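Spermidine/putrescine ABC transporter, periplasmic binding protein (Treponema pallidum, PDB 2V84) probably binds polyamines such as spermidine and putrescine as the receptor of an ABC transporter. Local coordinates at residues A[70-84]-A[257-269]. Numbering follows the deposited sequence.
Sequences GASGYDLVVPSGDFV and VDSFCIPKGARNR
Val-77 and Cys-261 form an antiparallel hydrogen-bonded pair, Val-77 N to Cys-261 O at 3.0 Å and Cys-261 N to Val-77 O at 2.9 Å. Cys-261 SG, beside its own backbone N (chi1 -62°), touches Pro-79 CD at 3.6 Å and Val-84 CG2. Leu-76 CD1 meets the Phe-260 ring obliquely at CD1, 4.1 Å away. Pro-79 O accepts Ser-259 N nearly in line with its carbonyl; Pro-79 has no N-H to return to Ser-259 O, which receives Val-78 CA-H, CA to O 3.1 Å. Beyond this, waters link the segments: one donates to Pro-79 O and Val-257 O and accepts from the Ser-259 hydroxyl, and another joins Gly-81 N to Val-257 N.

At the far end, Asp-75 OD1 receives Asn-268 N at 2.8 Å, from 48° above the carboxylate plane; Asp-75 OD2 is taken by Tyr-28 N. Pro-263 closes over the backbone here, its CD 3.2 Å from Asp-75 O, a buried carbonyl without a polar partner.

Asp-258 OD2 binds Tyr-35 OH and a MES molecule, probably from the crystallisation liquor; the Ser-80 side chain lies about 8 Å from that of Arg-167, predicted to bind spermidine. In this solute-binding fold the contact ties strand 76-77, outermost in the parallel sheet beside strand 26-32, to strand 254-260 of the mixed sheet, with helix 60-67 against Val-77 and Pro-79 and helix 269-279 against Leu-76 and Phe-260.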
loop_
_atom_site.group_PDB
_atom_site.type_symbol
_atom_site.label_atom_id
_atom_site.label_comp_id
_atom_site.label_asym_id
_atom_site.label_seq_id
_atom_site.Cartn_x
_atom_site.Cartn_y
_atom_site.Cartn_z
ATOM N N GLY A 70 22.593 -8.858 8.567
ATOM C CA GLY A 70 23.072 -7.839 7.645
ATOM C C GLY A 70 22.680 -7.965 6.178
ATOM O O GLY A 70 22.509 -6.949 5.494
ATOM N N ALA A 71 22.568 -9.197 5.681
ATOM C CA ALA A 71 22.389 -9.418 4.239
ATOM C C ALA A 71 21.633 -10.697 3.865
ATOM O O ALA A 71 22.106 -11.824 4.079
ATOM C CB ALA A 71 23.726 -9.341 3.502
ATOM N N SER A 72 20.445 -10.486 3.304
ATOM C CA SER A 72 19.672 -11.501 2.595
ATOM C C SER A 72 20.387 -11.766 1.276
ATOM O O SER A 72 21.384 -11.119 0.970
ATOM C CB SER A 72 18.315 -10.908 2.260
ATOM O OG SER A 72 18.498 -9.847 1.328
ATOM N N GLY A 73 19.867 -12.676 0.460
ATOM C CA GLY A 73 20.464 -12.851 -0.870
ATOM C C GLY A 73 19.805 -12.074 -2.000
ATOM O O GLY A 73 20.143 -12.286 -3.162
ATOM N N TYR A 74 18.875 -11.175 -1.672
ATOM C CA TYR A 74 18.028 -10.538 -2.695
ATOM C C TYR A 74 18.639 -9.344 -3.419
ATOM O O TYR A 74 19.464 -8.612 -2.868
ATOM C CB TYR A 74 16.654 -10.167 -2.127
ATOM C CG TYR A 74 15.913 -11.368 -1.606
ATOM C CD1 TYR A 74 15.186 -12.197 -2.463
ATOM C CD2 TYR A 74 15.942 -11.681 -0.252
ATOM C CE1 TYR A 74 14.513 -13.323 -1.968
ATOM C CE2 TYR A 74 15.272 -12.788 0.243
ATOM C CZ TYR A 74 14.563 -13.601 -0.615
ATOM O OH TYR A 74 13.895 -14.696 -0.099
ATOM N N ASP A 75 18.208 -9.163 -4.661
ATOM C CA ASP A 75 18.668 -8.061 -5.491
ATOM C C ASP A 75 17.684 -6.916 -5.466
ATOM O O ASP A 75 18.079 -5.779 -5.620
ATOM C CB ASP A 75 18.890 -8.533 -6.920
ATOM C CG ASP A 75 19.939 -9.616 -7.000
ATOM O OD1 ASP A 75 21.027 -9.395 -6.439
ATOM O OD2 ASP A 75 19.676 -10.676 -7.603
ATOM N N LEU A 76 16.404 -7.229 -5.271
ATOM C CA LEU A 76 15.351 -6.203 -5.210
ATOM C C LEU A 76 14.407 -6.553 -4.081
ATOM O O LEU A 76 14.159 -7.729 -3.830
ATOM C CB LEU A 76 14.564 -6.139 -6.519
ATOM C CG LEU A 76 15.209 -5.344 -7.645
ATOM C CD1 LEU A 76 14.374 -5.480 -8.904
ATOM C CD2 LEU A 76 15.418 -3.851 -7.247
ATOM N N VAL A 77 13.896 -5.527 -3.406
ATOM C CA VAL A 77 12.856 -5.684 -2.383
ATOM C C VAL A 77 11.910 -4.503 -2.572
ATOM O O VAL A 77 12.272 -3.549 -3.235
ATOM C CB VAL A 77 13.476 -5.703 -0.954
ATOM C CG1 VAL A 77 14.096 -4.321 -0.613
ATOM C CG2 VAL A 77 12.457 -6.101 0.065
ATOM N N VAL A 78 10.688 -4.579 -2.044
ATOM C CA VAL A 78 9.698 -3.526 -2.308
ATOM C C VAL A 78 9.037 -3.018 -0.993
ATOM O O VAL A 78 7.903 -3.401 -0.672
ATOM C CB VAL A 78 8.649 -4.016 -3.357
ATOM C CG1 VAL A 78 7.583 -2.941 -3.654
ATOM C CG2 VAL A 78 9.334 -4.474 -4.666
ATOM N N PRO A 79 9.753 -2.167 -0.220
ATOM C CA PRO A 79 9.225 -1.626 1.031
ATOM C C PRO A 79 8.337 -0.414 0.848
ATOM O O PRO A 79 8.365 0.218 -0.218
ATOM C CB PRO A 79 10.509 -1.255 1.816
ATOM C CG PRO A 79 11.622 -1.760 1.007
ATOM C CD PRO A 79 11.147 -1.754 -0.395
ATOM N N SER A 80 7.534 -0.111 1.875
ATOM C CA SER A 80 6.656 1.060 1.883
ATOM C C SER A 80 7.476 2.232 2.386
ATOM O O SER A 80 8.589 2.039 2.860
ATOM C CB SER A 80 5.467 0.823 2.814
ATOM O OG SER A 80 5.910 0.368 4.086
ATOM N N GLY A 81 6.957 3.456 2.276
ATOM C CA GLY A 81 7.790 4.654 2.536
ATOM C C GLY A 81 8.346 4.711 3.938
ATOM O O GLY A 81 9.499 5.107 4.152
ATOM N N ASP A 82 7.539 4.302 4.916
ATOM C CA ASP A 82 8.036 4.250 6.289
ATOM C C ASP A 82 9.186 3.253 6.439
ATOM O O ASP A 82 10.175 3.538 7.121
ATOM C CB ASP A 82 6.905 4.016 7.319
ATOM C CG ASP A 82 5.997 2.854 6.962
ATOM O OD1 ASP A 82 5.787 2.593 5.759
ATOM O OD2 ASP A 82 5.468 2.210 7.896
ATOM N N PHE A 83 9.089 2.107 5.772
ATOM C CA PHE A 83 10.174 1.123 5.812
ATOM C C PHE A 83 11.382 1.506 4.967
ATOM O O PHE A 83 12.493 1.066 5.262
ATOM C CB PHE A 83 9.681 -0.278 5.450
ATOM C CG PHE A 83 9.046 -0.985 6.599
ATOM C CD1 PHE A 83 7.714 -0.737 6.919
ATOM C CD2 PHE A 83 9.784 -1.862 7.394
ATOM C CE1 PHE A 83 7.127 -1.368 8.008
ATOM C CE2 PHE A 83 9.187 -2.508 8.487
ATOM C CZ PHE A 83 7.859 -2.250 8.781
ATOM N N VAL A 84 11.212 2.343 3.938
ATOM C CA VAL A 84 12.430 2.852 3.267
ATOM C C VAL A 84 13.252 3.733 4.227
ATOM O O VAL A 84 14.508 3.600 4.319
ATOM C CB VAL A 84 12.132 3.567 1.934
ATOM C CG1 VAL A 84 13.425 4.193 1.360
ATOM C CG2 VAL A 84 11.552 2.572 0.925
ATOM N N VAL A 257 3.197 4.681 -0.248
ATOM C CA VAL A 257 4.037 4.532 -1.437
ATOM C C VAL A 257 4.983 3.341 -1.223
ATOM O O VAL A 257 5.676 3.272 -0.220
ATOM C CB VAL A 257 4.827 5.822 -1.815
ATOM C CG1 VAL A 257 5.628 6.348 -0.612
ATOM C CG2 VAL A 257 5.712 5.548 -3.042
ATOM N N ASP A 258 4.942 2.398 -2.161
ATOM C CA ASP A 258 5.871 1.249 -2.213
ATOM C C ASP A 258 6.973 1.548 -3.244
ATOM O O ASP A 258 6.696 2.220 -4.228
ATOM C CB ASP A 258 5.101 0.011 -2.667
ATOM C CG ASP A 258 4.125 -0.505 -1.604
ATOM O OD1 ASP A 258 4.449 -0.408 -0.418
ATOM O OD2 ASP A 258 3.050 -1.044 -1.972
ATOM N N SER A 259 8.195 1.054 -3.019
ATOM C CA SER A 259 9.386 1.405 -3.829
ATOM C C SER A 259 10.246 0.203 -4.061
ATOM O O SER A 259 10.295 -0.659 -3.197
ATOM C CB SER A 259 10.275 2.390 -3.073
ATOM O OG SER A 259 9.643 3.644 -3.003
ATOM N N PHE A 260 10.964 0.172 -5.185
ATOM C CA PHE A 260 12.082 -0.746 -5.381
ATOM C C PHE A 260 13.276 -0.261 -4.580
ATOM O O PHE A 260 13.653 0.927 -4.622
ATOM C CB PHE A 260 12.565 -0.766 -6.830
ATOM C CG PHE A 260 11.621 -1.410 -7.821
ATOM C CD1 PHE A 260 11.495 -2.789 -7.902
ATOM C CD2 PHE A 260 10.915 -0.612 -8.723
ATOM C CE1 PHE A 260 10.661 -3.393 -8.845
ATOM C CE2 PHE A 260 10.090 -1.207 -9.688
ATOM C CZ PHE A 260 9.962 -2.596 -9.750
ATOM N N CYS A 261 13.903 -1.197 -3.873
ATOM C CA CYS A 261 15.153 -0.915 -3.188
ATOM C C CYS A 261 16.116 -2.044 -3.472
ATOM O O CYS A 261 15.688 -3.183 -3.743
ATOM C CB CYS A 261 14.927 -0.795 -1.672
ATOM S SG CYS A 261 13.844 0.550 -1.226
ATOM N N ILE A 262 17.414 -1.739 -3.400
ATOM C CA ILE A 262 18.412 -2.777 -3.607
ATOM C C ILE A 262 18.991 -3.160 -2.240
ATOM O O ILE A 262 19.647 -2.330 -1.599
ATOM C CB ILE A 262 19.524 -2.300 -4.589
ATOM C CG1 ILE A 262 18.965 -2.134 -6.018
ATOM C CG2 ILE A 262 20.723 -3.274 -4.548
ATOM C CD1 ILE A 262 19.959 -1.447 -6.975
ATOM N N PRO A 263 18.738 -4.412 -1.772
ATOM C CA PRO A 263 19.234 -4.787 -0.439
ATOM C C PRO A 263 20.755 -4.769 -0.341
ATOM O O PRO A 263 21.427 -5.114 -1.307
ATOM C CB PRO A 263 18.735 -6.233 -0.269
ATOM C CG PRO A 263 17.543 -6.334 -1.176
ATOM C CD PRO A 263 17.989 -5.521 -2.391
ATOM N N LYS A 264 21.283 -4.402 0.825
ATOM C CA LYS A 264 22.719 -4.527 1.084
ATOM C C LYS A 264 23.179 -5.937 0.730
ATOM O O LYS A 264 22.514 -6.919 1.080
ATOM C CB LYS A 264 23.065 -4.202 2.540
ATOM C CG LYS A 264 24.542 -4.406 2.864
ATOM C CD LYS A 264 24.848 -4.257 4.342
ATOM C CE LYS A 264 26.243 -4.761 4.631
ATOM N NZ LYS A 264 26.948 -3.864 5.580
ATOM N N GLY A 265 24.301 -6.025 0.018
ATOM C CA GLY A 265 24.870 -7.304 -0.386
ATOM C C GLY A 265 24.300 -7.925 -1.653
ATOM O O GLY A 265 24.595 -9.083 -1.957
ATOM N N ALA A 266 23.486 -7.169 -2.395
ATOM C CA ALA A 266 22.906 -7.647 -3.657
ATOM C C ALA A 266 23.982 -8.149 -4.612
ATOM O O ALA A 266 24.945 -7.418 -4.900
ATOM C CB ALA A 266 22.090 -6.532 -4.326
ATOM N N ARG A 267 23.814 -9.385 -5.099
ATOM C CA ARG A 267 24.815 -10.038 -5.959
ATOM C C ARG A 267 24.709 -9.628 -7.414
ATOM O O ARG A 267 25.703 -9.663 -8.136
ATOM C CB ARG A 267 24.693 -11.564 -5.907
ATOM C CG ARG A 267 24.838 -12.214 -4.558
ATOM C CD ARG A 267 24.426 -13.668 -4.698
ATOM N NE ARG A 267 24.338 -14.362 -3.416
ATOM C CZ ARG A 267 23.200 -14.702 -2.814
ATOM N NH1 ARG A 267 22.018 -14.416 -3.369
ATOM N NH2 ARG A 267 23.244 -15.339 -1.648
ATOM N N ASN A 268 23.502 -9.266 -7.846
ATOM C CA ASN A 268 23.253 -8.858 -9.230
ATOM C C ASN A 268 22.633 -7.468 -9.346
ATOM O O ASN A 268 21.450 -7.347 -9.656
ATOM C CB ASN A 268 22.351 -9.871 -9.933
ATOM C CG ASN A 268 22.624 -9.963 -11.425
ATOM O OD1 ASN A 268 22.896 -8.954 -12.106
ATOM N ND2 ASN A 268 22.567 -11.186 -11.946
ATOM N N ARG A 269 23.429 -6.429 -9.102
ATOM C CA ARG A 269 22.932 -5.053 -9.199
ATOM C C ARG A 269 22.528 -4.707 -10.626
ATOM O O ARG A 269 21.573 -3.967 -10.841
ATOM C CB ARG A 269 23.960 -4.050 -8.658
ATOM C CG ARG A 269 24.108 -4.052 -7.128
ATOM C CD ARG A 269 25.252 -3.158 -6.669
ATOM N NE ARG A 269 25.149 -1.799 -7.213
ATOM C CZ ARG A 269 24.402 -0.818 -6.696
ATOM N NH1 ARG A 269 23.693 -1.014 -5.593
ATOM N NH2 ARG A 269 24.373 0.381 -7.278
HETATM O O HOH W 1 5.593 -2.305 0.515
HETATM O O HOH W 2 8.344 3.363 -0.506
HETATM O O HOH W 3 4.158 4.791 2.696
#